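PDB 5E7P: cell division control protein Cdc48 from Mycobacterium smegmatis, which probably binds and hydrolyses ATP as a member of the AAA ATPase family, and binds ADP at two sites. Local coordinates for residues G213-S218 with R288-D293; V322-D327 with I364-V369; G335-P340 with K558-S563; L347-L352 with N372-L377. One frame throughout, in Å; residues are numbered along the deposited sequence.

Contact 1 of 4, residues G213-S218 with R288-D293; sequences GRHTVS and RVVELD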
loop_
_atom_site.group_PDB
_atom_site.type_symbol
_atom_site.label_atom_id
_atom_site.label_comp_id
_atom_site.label_asym_id
_atom_site.label_seq_id
_atom_site.Cartn_x
_atom_site.Cartn_y
_atom_site.Cartn_z
ATOM N N GLY A 213 -10.966 8.105 21.373
ATOM C CA GLY A 213 -9.749 8.896 21.361
ATOM C C GLY A 213 -9.079 9.041 22.714
ATOM O O GLY A 213 -8.263 9.941 22.913
ATOM N N ARG A 214 -9.421 8.157 23.648
ATOM C CA ARG A 214 -8.795 8.161 24.965
ATOM C C ARG A 214 -7.829 6.985 25.101
ATOM O O ARG A 214 -7.991 5.960 24.437
ATOM C CB ARG A 214 -9.859 8.141 26.064
ATOM C CG ARG A 214 -10.756 9.375 26.055
ATOM C CD ARG A 214 -12.215 9.015 26.302
ATOM N NE ARG A 214 -12.541 8.922 27.722
ATOM C CZ ARG A 214 -13.209 9.852 28.397
ATOM N NH1 ARG A 214 -13.629 10.948 27.778
ATOM N NH2 ARG A 214 -13.463 9.687 29.688
ATOM N N HIS A 215 -6.821 7.135 25.956
ATOM C CA HIS A 215 -5.758 6.135 26.047
ATOM C C HIS A 215 -6.161 4.891 26.833
ATOM O O HIS A 215 -7.003 4.950 27.730
ATOM C CB HIS A 215 -4.471 6.742 26.624
ATOM C CG HIS A 215 -4.567 7.119 28.070
ATOM N ND1 HIS A 215 -4.407 6.206 29.090
ATOM C CD2 HIS A 215 -4.800 8.312 28.666
ATOM C CE1 HIS A 215 -4.542 6.820 30.252
ATOM N NE2 HIS A 215 -4.781 8.098 30.023
ATOM N N THR A 216 -5.555 3.765 26.468
ATOM C CA THR A 216 -5.711 2.521 27.209
ATOM C C THR A 216 -4.368 2.129 27.805
ATOM O O THR A 216 -3.318 2.490 27.277
ATOM C CB THR A 216 -6.216 1.378 26.312
ATOM O OG1 THR A 216 -5.349 1.234 25.179
ATOM C CG2 THR A 216 -7.626 1.667 25.830
ATOM N N VAL A 217 -4.406 1.397 28.911
ATOM C CA VAL A 217 -3.183 0.952 29.562
ATOM C C VAL A 217 -3.110 -0.567 29.595
ATOM O O VAL A 217 -4.021 -1.231 30.088
ATOM C CB VAL A 217 -3.077 1.492 31.001
ATOM C CG1 VAL A 217 -1.796 1.008 31.653
ATOM C CG2 VAL A 217 -3.135 3.010 31.006
ATOM N N SER A 218 -2.028 -1.115 29.054
ATOM C CA SER A 218 -1.764 -2.542 29.163
ATOM C C SER A 218 -0.608 -2.755 30.133
ATOM O O SER A 218 0.523 -2.360 29.847
ATOM C CB SER A 218 -1.429 -3.139 27.798
ATOM O OG SER A 218 -0.252 -2.557 27.267
ATOM N N ARG A 288 4.847 -1.787 30.542
ATOM C CA ARG A 288 3.520 -1.194 30.617
ATOM C C ARG A 288 3.380 -0.204 29.463
ATOM O O ARG A 288 4.262 0.624 29.220
ATOM C CB ARG A 288 3.253 -0.537 31.981
ATOM C CG ARG A 288 3.932 0.801 32.219
ATOM C CD ARG A 288 3.682 1.304 33.637
ATOM N NE ARG A 288 2.266 1.531 33.922
ATOM C CZ ARG A 288 1.653 2.703 33.797
ATOM N NH1 ARG A 288 0.363 2.809 34.083
ATOM N NH2 ARG A 288 2.328 3.769 33.383
ATOM N N VAL A 289 2.287 -0.317 28.722
ATOM C CA VAL A 289 2.121 0.501 27.534
ATOM C C VAL A 289 0.915 1.418 27.636
ATOM O O VAL A 289 -0.201 0.974 27.902
ATOM C CB VAL A 289 1.995 -0.363 26.267
ATOM C CG1 VAL A 289 1.929 0.519 25.035
ATOM C CG2 VAL A 289 3.163 -1.317 26.172
ATOM N N VAL A 290 1.157 2.706 27.430
ATOM C CA VAL A 290 0.082 3.674 27.312
ATOM C C VAL A 290 -0.168 3.905 25.828
ATOM O O VAL A 290 0.673 4.470 25.128
ATOM C CB VAL A 290 0.440 4.999 27.998
ATOM C CG1 VAL A 290 -0.692 6.004 27.834
ATOM C CG2 VAL A 290 0.744 4.759 29.470
ATOM N N GLU A 291 -1.323 3.452 25.349
ATOM C CA GLU A 291 -1.603 3.469 23.918
ATOM C C GLU A 291 -2.728 4.420 23.517
ATOM O O GLU A 291 -3.812 4.410 24.103
ATOM C CB GLU A 291 -1.912 2.056 23.419
ATOM C CG GLU A 291 -2.163 1.970 21.925
ATOM C CD GLU A 291 -2.321 0.537 21.447
ATOM O OE1 GLU A 291 -2.764 0.341 20.296
ATOM O OE2 GLU A 291 -1.999 -0.390 22.221
ATOM N N LEU A 292 -2.450 5.243 22.512
ATOM C CA LEU A 292 -3.464 6.074 21.879
ATOM C C LEU A 292 -3.687 5.581 20.461
ATOM O O LEU A 292 -2.739 5.196 19.774
ATOM C CB LEU A 292 -3.020 7.539 21.826
ATOM C CG LEU A 292 -3.184 8.416 23.068
ATOM C CD1 LEU A 292 -2.650 9.810 22.790
ATOM C CD2 LEU A 292 -4.641 8.480 23.485
ATOM N N ASP A 293 -4.941 5.590 20.022
ATOM C CA ASP A 293 -5.239 5.327 18.624
ATOM C C ASP A 293 -5.215 6.643 17.862
ATOM O O ASP A 293 -6.140 7.447 17.973
ATOM C CB ASP A 293 -6.598 4.645 18.458
ATOM C CG ASP A 293 -6.875 4.249 17.017
ATOM O OD1 ASP A 293 -5.934 3.792 16.336
ATOM O OD2 ASP A 293 -8.026 4.401 16.561
#
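T216 with E291 and S218 with V289 form two antiparallel hydrogen-bonded pairs, a compact example of how main-chain bonding sets a sheet edge and leaves the side chains to settle around it. In the first pair T216 N donates to E291 O at 3.0 Å, and E291 N answers with an almost straight bond to T216 O (176° at the hydrogen). The second pair repeats the exchange, with V289 N 2.9 Å from S218 O. Between them V217 and V290 make a non-hydrogen-bonded pair, where the CA-H of V217 points at V289 O, 3.4 Å from CA.

Side-chain packing differs on the two faces. With T216, S218, V289 and E291, the S218 hydroxyl, tucked between its own backbone N and carbonyl carbon (chi1 62°), lies against V289: S218 OG is 3.3 Å from V289 CB. T216 and E291 run side by side, and the E291 carboxylate continues to a salt bridge with R281. On the V217 and V290 face, L292 CD2 supports H215 CB at 3.6 Å, while V290 CG1 approaches the imidazole obliquely, 3.9 Å from H215 ND1. V217 CG1 meets the guanidinium of R288 at NH1, and R288 NH2 reaches on to A315 O of helix 302-319.

The strand 216-218 thus forms an antiparallel edge on the otherwise parallel core sheet of a AAA P-loop module.

Contact 2 of 4, residues V322-D327 with I364-V369; sequences VLFIAD and IATSAV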
loop_
_atom_site.group_PDB
_atom_site.type_symbol
_atom_site.label_atom_id
_atom_site.label_comp_id
_atom_site.label_asym_id
_atom_site.label_seq_id
_atom_site.Cartn_x
_atom_site.Cartn_y
_atom_site.Cartn_z
ATOM N N VAL A 322 6.160 2.611 28.063
ATOM C CA VAL A 322 6.120 2.978 26.654
ATOM C C VAL A 322 4.844 3.726 26.275
ATOM O O VAL A 322 3.734 3.236 26.496
ATOM C CB VAL A 322 6.252 1.738 25.752
ATOM C CG1 VAL A 322 6.201 2.139 24.294
ATOM C CG2 VAL A 322 7.540 1.011 26.048
ATOM N N LEU A 323 5.011 4.916 25.705
ATOM C CA LEU A 323 3.898 5.641 25.103
ATOM C C LEU A 323 3.822 5.259 23.633
ATOM O O LEU A 323 4.760 5.500 22.870
ATOM C CB LEU A 323 4.073 7.156 25.242
ATOM C CG LEU A 323 2.934 8.020 24.679
ATOM C CD1 LEU A 323 1.650 7.844 25.487
ATOM C CD2 LEU A 323 3.327 9.488 24.621
ATOM N N PHE A 324 2.711 4.645 23.239
ATOM C CA PHE A 324 2.556 4.166 21.871
ATOM C C PHE A 324 1.362 4.806 21.167
ATOM O O PHE A 324 0.226 4.717 21.634
ATOM C CB PHE A 324 2.449 2.633 21.847
ATOM C CG PHE A 324 2.054 2.067 20.510
ATOM C CD1 PHE A 324 2.670 2.497 19.343
ATOM C CD2 PHE A 324 1.078 1.086 20.421
ATOM C CE1 PHE A 324 2.305 1.973 18.113
ATOM C CE2 PHE A 324 0.712 0.555 19.193
ATOM C CZ PHE A 324 1.325 0.998 18.040
ATOM N N ILE A 325 1.634 5.454 20.039
ATOM C CA ILE A 325 0.579 6.009 19.202
ATOM C C ILE A 325 0.540 5.303 17.850
ATOM O O ILE A 325 1.420 5.494 17.009
ATOM C CB ILE A 325 0.740 7.532 18.995
ATOM C CG1 ILE A 325 0.715 8.256 20.341
ATOM C CG2 ILE A 325 -0.365 8.064 18.107
ATOM C CD1 ILE A 325 0.911 9.752 20.235
ATOM N N ALA A 326 -0.480 4.476 17.655
ATOM C CA ALA A 326 -0.653 3.761 16.400
ATOM C C ALA A 326 -1.159 4.708 15.318
ATOM O O ALA A 326 -2.146 5.418 15.519
ATOM C CB ALA A 326 -1.613 2.595 16.579
ATOM N N ASP A 327 -0.466 4.721 14.183
ATOM C CA ASP A 327 -0.845 5.545 13.037
ATOM C C ASP A 327 -0.925 7.028 13.404
ATOM O O ASP A 327 -1.991 7.649 13.358
ATOM C CB ASP A 327 -2.149 5.039 12.412
ATOM C CG ASP A 327 -2.067 3.571 12.017
ATOM O OD1 ASP A 327 -1.447 3.265 10.975
ATOM O OD2 ASP A 327 -2.614 2.722 12.755
ATOM N N ILE A 364 7.113 5.235 21.014
ATOM C CA ILE A 364 7.039 4.553 19.727
ATOM C C ILE A 364 5.763 4.931 18.986
ATOM O O ILE A 364 4.671 4.868 19.545
ATOM C CB ILE A 364 7.077 3.019 19.886
ATOM C CG1 ILE A 364 8.350 2.581 20.611
ATOM C CG2 ILE A 364 6.980 2.341 18.529
ATOM C CD1 ILE A 364 8.384 1.103 20.920
ATOM N N ALA A 365 5.906 5.325 17.727
ATOM C CA ALA A 365 4.753 5.640 16.893
ATOM C C ALA A 365 4.839 4.918 15.550
ATOM O O ALA A 365 5.932 4.654 15.042
ATOM C CB ALA A 365 4.646 7.134 16.686
ATOM N N THR A 366 3.683 4.595 14.983
ATOM C CA THR A 366 3.637 3.948 13.680
ATOM C C THR A 366 2.999 4.857 12.636
ATOM O O THR A 366 2.268 5.792 12.968
ATOM C CB THR A 366 2.865 2.618 13.723
ATOM O OG1 THR A 366 1.525 2.859 14.164
ATOM C CG2 THR A 366 3.542 1.627 14.669
ATOM N N SER A 367 3.287 4.563 11.374
ATOM C CA SER A 367 2.732 5.292 10.243
ATOM C C SER A 367 3.157 4.578 8.974
ATOM O O SER A 367 4.332 4.282 8.805
ATOM C CB SER A 367 3.253 6.729 10.217
ATOM O OG SER A 367 2.824 7.395 9.042
ATOM N N ALA A 368 2.210 4.296 8.086
ATOM C CA ALA A 368 2.527 3.606 6.841
ATOM C C ALA A 368 3.598 4.358 6.061
ATOM O O ALA A 368 4.640 3.797 5.731
ATOM C CB ALA A 368 1.276 3.417 5.997
ATOM N N VAL A 369 3.343 5.633 5.792
ATOM C CA VAL A 369 4.299 6.484 5.096
ATOM C C VAL A 369 4.849 7.549 6.048
ATOM O O VAL A 369 4.099 8.399 6.532
ATOM C CB VAL A 369 3.648 7.163 3.878
ATOM C CG1 VAL A 369 4.663 8.008 3.127
ATOM C CG2 VAL A 369 3.035 6.120 2.962
HETATM O O HOH W 1 -0.350 5.048 9.098
HETATM O O HOH W 2 0.354 1.288 12.175
#
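The phenyl ring of F324 turns its edge, not a face, to the partner strand. I364 O lies near the ring plane, 3.1 Å from F324 CD1, and the methyl CG2 of T366 abuts the same rim 3.7 Å from F324 CE1. With CG opposite the backbone N (chi1 170°), the ring leans across toward 364-366, and A326 N lies over one face, offset toward the rim. V322 CG1 and I364 CD1 add a looser apolar contact.

Parallel strand bonding holds the backbones together. I364 N donates to L323 O at 3.0 Å, I325 N to I364 O, and T366 N to I325 O at 3.2 Å. Past the last of these, a side chain takes over from the main chain: D327 N donates to T366 OG1 at 2.7 Å and 167°. A water joins the two segments further on, donating to D327 OD1 and accepting from A368 N. Strand 321-326 runs into the Walker B region: by sequence A326 probably takes the usual aspartate position and D327 that of the glutamate, with the D327 side chain about 5 Å from a bound ADP.

The strands belong to a beta-alpha-beta unit whose crossover is helix 344-356. Helix 276-283 covers F324, I364 and T366 through A277, V280 and K276, helix 302-319 packs on L323, and strand 289-293 pairs with the far edge of strand 321-326.

Contact 3 of 4, residues G335-P340 with K558-S563; sequences GNEMRP and KWVGSS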
loop_
_atom_site.group_PDB
_atom_site.type_symbol
_atom_site.label_atom_id
_atom_site.label_comp_id
_atom_site.label_asym_id
_atom_site.label_seq_id
_atom_site.Cartn_x
_atom_site.Cartn_y
_atom_site.Cartn_z
ATOM N N GLY A 335 1.201 17.895 6.343
ATOM C CA GLY A 335 0.723 19.143 5.774
ATOM C C GLY A 335 1.349 19.478 4.433
ATOM O O GLY A 335 2.509 19.157 4.181
ATOM N N ASN A 336 0.581 20.140 3.575
ATOM C CA ASN A 336 1.030 20.446 2.220
ATOM C C ASN A 336 1.087 21.939 1.891
ATOM O O ASN A 336 0.661 22.357 0.811
ATOM C CB ASN A 336 0.154 19.718 1.194
ATOM C CG ASN A 336 -1.260 19.486 1.695
ATOM O OD1 ASN A 336 -2.026 20.430 1.886
ATOM N ND2 ASN A 336 -1.614 18.222 1.903
ATOM N N GLU A 337 1.604 22.735 2.824
ATOM C CA GLU A 337 1.813 24.175 2.618
ATOM C C GLU A 337 0.553 25.002 2.321
ATOM O O GLU A 337 0.401 26.105 2.847
ATOM C CB GLU A 337 2.900 24.428 1.566
ATOM C CG GLU A 337 4.308 24.443 2.143
ATOM C CD GLU A 337 5.304 23.694 1.282
ATOM O OE1 GLU A 337 4.868 22.958 0.373
ATOM O OE2 GLU A 337 6.523 23.841 1.517
ATOM N N MET A 338 -0.331 24.484 1.469
ATOM C CA MET A 338 -1.648 25.083 1.287
ATOM C C MET A 338 -2.337 25.057 2.643
ATOM O O MET A 338 -2.899 26.057 3.092
ATOM C CB MET A 338 -2.468 24.302 0.258
ATOM N N ARG A 339 -2.276 23.899 3.291
ATOM C CA ARG A 339 -2.611 23.788 4.705
ATOM C C ARG A 339 -1.385 23.292 5.477
ATOM O O ARG A 339 -0.924 22.168 5.279
ATOM C CB ARG A 339 -3.833 22.883 4.927
ATOM C CG ARG A 339 -3.688 21.461 4.403
ATOM C CD ARG A 339 -5.027 20.836 4.038
ATOM N NE ARG A 339 -5.814 20.430 5.200
ATOM C CZ ARG A 339 -6.519 19.304 5.263
ATOM N NH1 ARG A 339 -7.213 19.009 6.354
ATOM N NH2 ARG A 339 -6.527 18.468 4.232
ATOM N N PRO A 340 -0.821 24.156 6.331
ATOM C CA PRO A 340 0.279 23.750 7.209
ATOM C C PRO A 340 -0.275 22.901 8.349
ATOM O O PRO A 340 -1.489 22.696 8.406
ATOM C CB PRO A 340 0.805 25.089 7.749
ATOM C CG PRO A 340 0.245 26.139 6.834
ATOM C CD PRO A 340 -1.075 25.602 6.401
ATOM N N LYS A 558 7.855 20.013 -2.232
ATOM C CA LYS A 558 6.546 19.836 -1.605
ATOM C C LYS A 558 6.585 19.623 -0.089
ATOM O O LYS A 558 5.697 20.085 0.629
ATOM C CB LYS A 558 5.783 18.690 -2.274
ATOM C CG LYS A 558 5.395 18.957 -3.721
ATOM C CD LYS A 558 4.639 17.776 -4.316
ATOM C CE LYS A 558 4.205 18.058 -5.745
ATOM N NZ LYS A 558 3.467 16.906 -6.338
ATOM N N TRP A 559 7.610 18.927 0.395
ATOM C CA TRP A 559 7.688 18.575 1.812
ATOM C C TRP A 559 7.985 19.770 2.718
ATOM O O TRP A 559 8.899 20.552 2.457
ATOM C CB TRP A 559 8.735 17.482 2.046
ATOM C CG TRP A 559 8.390 16.151 1.440
ATOM C CD1 TRP A 559 7.322 15.860 0.638
ATOM C CD2 TRP A 559 9.120 14.927 1.593
ATOM N NE1 TRP A 559 7.346 14.533 0.280
ATOM C CE2 TRP A 559 8.439 13.938 0.853
ATOM C CE3 TRP A 559 10.285 14.572 2.282
ATOM C CZ2 TRP A 559 8.885 12.619 0.784
ATOM C CZ3 TRP A 559 10.725 13.261 2.212
ATOM C CH2 TRP A 559 10.026 12.301 1.469
ATOM N N VAL A 560 7.202 19.899 3.785
ATOM C CA VAL A 560 7.472 20.892 4.815
ATOM C C VAL A 560 8.534 20.358 5.770
ATOM O O VAL A 560 8.315 19.365 6.462
ATOM C CB VAL A 560 6.206 21.241 5.619
ATOM C CG1 VAL A 560 6.546 22.198 6.752
ATOM C CG2 VAL A 560 5.143 21.836 4.705
ATOM N N GLY A 561 9.686 21.020 5.798
ATOM C CA GLY A 561 10.797 20.588 6.625
ATOM C C GLY A 561 12.101 20.637 5.855
ATOM O O GLY A 561 12.102 20.813 4.635
ATOM N N SER A 562 13.215 20.485 6.565
ATOM C CA SER A 562 14.528 20.522 5.935
ATOM C C SER A 562 14.720 19.349 4.977
ATOM O O SER A 562 14.550 18.188 5.357
ATOM C CB SER A 562 15.633 20.519 6.991
ATOM O OG SER A 562 16.907 20.671 6.391
ATOM N N SER A 563 15.067 19.663 3.732
ATOM C CA SER A 563 15.304 18.643 2.719
ATOM C C SER A 563 16.580 17.872 3.034
ATOM O O SER A 563 16.651 16.661 2.829
ATOM C CB SER A 563 15.401 19.276 1.329
ATOM O OG SER A 563 14.194 19.931 0.981
#
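E337 and V560 meet where two AAA modules of one chain come together, each contributing an irregular loop. Residues 335-340 precede helix 344-356 of the first module; residues 558-563 link helices 552-558 and 563-576 of the second, at a place in the sequence that probably corresponds to the pore loop of related AAA proteins.

The one clearly apolar meeting involves a single methyl group. V560 CG2, which sits beside its own backbone N, lies 3.7 Å from E337 CG, and the same methyl reaches G335 O at 3.8 Å. The two side chains slide past each other in opposite directions, so the glutamate extends alongside the valine toward the backbone beyond it. A bend at chi2 (137°) swings the carboxylate to K558, where E337 OE1 comes within 3.0 Å of K558 O.

Both of these oxygens are acceptors, and at this resolution the approach carries little weight; the exact placing of the carboxylate is doubtful. The K558 amine leads away and does not answer the charge of E337 here. What the chemistry implies is a small surface contact resting on van der Waals touch, with little to fix the two modules rigidly at this point.

Contact 4 of 4, residues L347-L352 with N372-L377; sequences LILAEL and NVDARL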
loop_
_atom_site.group_PDB
_atom_site.type_symbol
_atom_site.label_atom_id
_atom_site.label_comp_id
_atom_site.label_asym_id
_atom_site.label_seq_id
_atom_site.Cartn_x
_atom_site.Cartn_y
_atom_site.Cartn_z
ATOM N N LEU A 347 1.623 22.195 20.380
ATOM C CA LEU A 347 1.397 21.828 21.775
ATOM C C LEU A 347 1.413 20.315 21.980
ATOM O O LEU A 347 1.888 19.822 23.008
ATOM C CB LEU A 347 0.084 22.422 22.286
ATOM C CG LEU A 347 0.055 23.950 22.385
ATOM C CD1 LEU A 347 -1.264 24.429 22.958
ATOM C CD2 LEU A 347 1.215 24.452 23.223
ATOM N N ILE A 348 0.888 19.582 21.003
ATOM C CA ILE A 348 0.906 18.126 21.061
ATOM C C ILE A 348 2.346 17.617 21.044
ATOM O O ILE A 348 2.708 16.725 21.814
ATOM C CB ILE A 348 0.106 17.498 19.906
ATOM C CG1 ILE A 348 -1.372 17.866 20.033
ATOM C CG2 ILE A 348 0.263 15.988 19.907
ATOM C CD1 ILE A 348 -2.234 17.312 18.922
ATOM N N LEU A 349 3.165 18.206 20.176
ATOM C CA LEU A 349 4.580 17.855 20.083
ATOM C C LEU A 349 5.336 18.189 21.369
ATOM O O LEU A 349 6.268 17.484 21.757
ATOM C CB LEU A 349 5.230 18.555 18.885
ATOM C CG LEU A 349 4.857 18.000 17.503
ATOM C CD1 LEU A 349 5.078 19.040 16.420
ATOM C CD2 LEU A 349 5.648 16.744 17.189
ATOM N N ALA A 350 4.926 19.266 22.032
ATOM C CA ALA A 350 5.547 19.675 23.285
ATOM C C ALA A 350 5.297 18.648 24.381
ATOM O O ALA A 350 6.162 18.411 25.221
ATOM C CB ALA A 350 5.040 21.042 23.711
ATOM N N GLU A 351 4.111 18.043 24.367
ATOM C CA GLU A 351 3.778 16.988 25.320
ATOM C C GLU A 351 4.596 15.721 25.067
ATOM O O GLU A 351 5.131 15.125 26.004
ATOM C CB GLU A 351 2.281 16.670 25.284
ATOM C CG GLU A 351 1.418 17.688 26.004
ATOM C CD GLU A 351 1.757 17.799 27.484
ATOM O OE1 GLU A 351 1.822 16.754 28.167
ATOM O OE2 GLU A 351 1.964 18.933 27.965
ATOM N N LEU A 352 4.689 15.314 23.801
ATOM C CA LEU A 352 5.495 14.158 23.416
ATOM C C LEU A 352 6.958 14.373 23.785
ATOM O O LEU A 352 7.609 13.481 24.321
ATOM C CB LEU A 352 5.387 13.890 21.911
ATOM C CG LEU A 352 4.031 13.504 21.316
ATOM C CD1 LEU A 352 4.186 13.148 19.839
ATOM C CD2 LEU A 352 3.394 12.356 22.089
ATOM N N ASN A 372 4.313 11.333 5.855
ATOM C CA ASN A 372 2.953 11.786 6.122
ATOM C C ASN A 372 2.791 12.280 7.557
ATOM O O ASN A 372 1.727 12.771 7.938
ATOM C CB ASN A 372 1.940 10.682 5.825
ATOM C CG ASN A 372 1.676 10.519 4.342
ATOM O OD1 ASN A 372 2.001 11.396 3.542
ATOM N ND2 ASN A 372 1.076 9.395 3.969
ATOM N N VAL A 373 3.852 12.145 8.346
ATOM C CA VAL A 373 3.854 12.622 9.724
ATOM C C VAL A 373 4.586 13.958 9.817
ATOM O O VAL A 373 5.565 14.182 9.101
ATOM C CB VAL A 373 4.519 11.602 10.667
ATOM C CG1 VAL A 373 4.420 12.066 12.116
ATOM C CG2 VAL A 373 3.866 10.252 10.515
ATOM N N ASP A 374 4.078 14.841 10.680
ATOM C CA ASP A 374 4.681 16.141 10.974
ATOM C C ASP A 374 6.198 16.027 11.068
ATOM O O ASP A 374 6.719 15.178 11.792
ATOM C CB ASP A 374 4.116 16.675 12.298
ATOM C CG ASP A 374 4.325 18.175 12.478
ATOM O OD1 ASP A 374 5.388 18.706 12.094
ATOM O OD2 ASP A 374 3.408 18.825 13.018
ATOM N N ALA A 375 6.899 16.879 10.323
ATOM C CA ALA A 375 8.357 16.825 10.244
ATOM C C ALA A 375 9.025 16.953 11.609
ATOM O O ALA A 375 10.101 16.401 11.838
ATOM C CB ALA A 375 8.878 17.897 9.304
ATOM N N ARG A 376 8.373 17.676 12.513
ATOM C CA ARG A 376 8.928 17.945 13.833
ATOM C C ARG A 376 8.902 16.717 14.742
ATOM O O ARG A 376 9.489 16.734 15.824
ATOM C CB ARG A 376 8.194 19.118 14.486
ATOM C CG ARG A 376 8.327 20.423 13.709
ATOM C CD ARG A 376 7.375 21.489 14.217
ATOM N NE ARG A 376 5.980 21.133 13.988
ATOM C CZ ARG A 376 4.944 21.849 14.415
ATOM N NH1 ARG A 376 5.139 22.969 15.105
ATOM N NH2 ARG A 376 3.709 21.439 14.159
ATOM N N LEU A 377 8.224 15.658 14.303
ATOM C CA LEU A 377 8.218 14.395 15.037
ATOM C C LEU A 377 9.463 13.593 14.690
ATOM O O LEU A 377 10.033 12.906 15.536
ATOM C CB LEU A 377 6.958 13.578 14.726
ATOM C CG LEU A 377 6.861 12.182 15.357
ATOM C CD1 LEU A 377 5.460 11.905 15.886
ATOM C CD2 LEU A 377 7.264 11.106 14.358
#
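An Asx turn built by D374 and R376 braces the loop between strands 361-366 and 385-388, and L349 of helix 344-356 packs onto the arginine so held. The turn is closed by R376 N, which donates to D374 OD1 at 3.2 Å. The side chain of R376 then folds back to the same carboxylate and grips it side-on with two nitrogens: NE bonds to D374 OD1 at 3.1 Å, and NH2 bonds to the syn lone pair of D374 OD2 at 2.9 Å. Both carboxylate oxygens lie close to the guanidinium plane, although NE stands 29° out of the carboxylate plane. The chain bend that brings the planar head round is at chi3 of R376 (-66°).

L349 comes over one face of this guanidinium, the two side chains crossing at about a right angle. Its CD1 methyl is the touching branch, 3.3 Å from R376 NE and displaced toward the rim of the group, and it also brushes D374 OD2. The other branch, CD2, turns to L377, near its backbone N, and packs on L377 CB at 4.2 Å. One turn further along the helix, L352 CD1 reaches L377 CD1, a purely apolar touch.

D374 OD1 therefore accepts two bonds, both from R376 and from the same face of its plane. Bonded through NE and NH2 to D374 and through NH1 to T346 OG1, the guanidinium has its orientation fixed. A buried carboxylate satisfied largely by one arginine would probably favour the charged form, while neutralising the pair on which the leucine methyl rests.

In the fold
Contacts 1 and 2 share one sheet: strands 289-293 and 321-326 are neighbours in it, and the contact centres lie about 11 Å apart. Contact 1 closes before the others open along the chain. The centres of contacts 2 and 4 are about 12 Å apart, on the same crossover unit, with L352 packing against L323 and I325 and S367 touching V373. Contact 3 alone reaches the second AAA module, and contact 4 falls within the span of chain it closes; V560 touches A375, the centres of contacts 3 and 4 being about 14 Å apart. From contact 1 to contact 3 is about 30 Å between centres. The series thus runs from the sheet's antiparallel edge, past the nucleotide side, to the junction between modules.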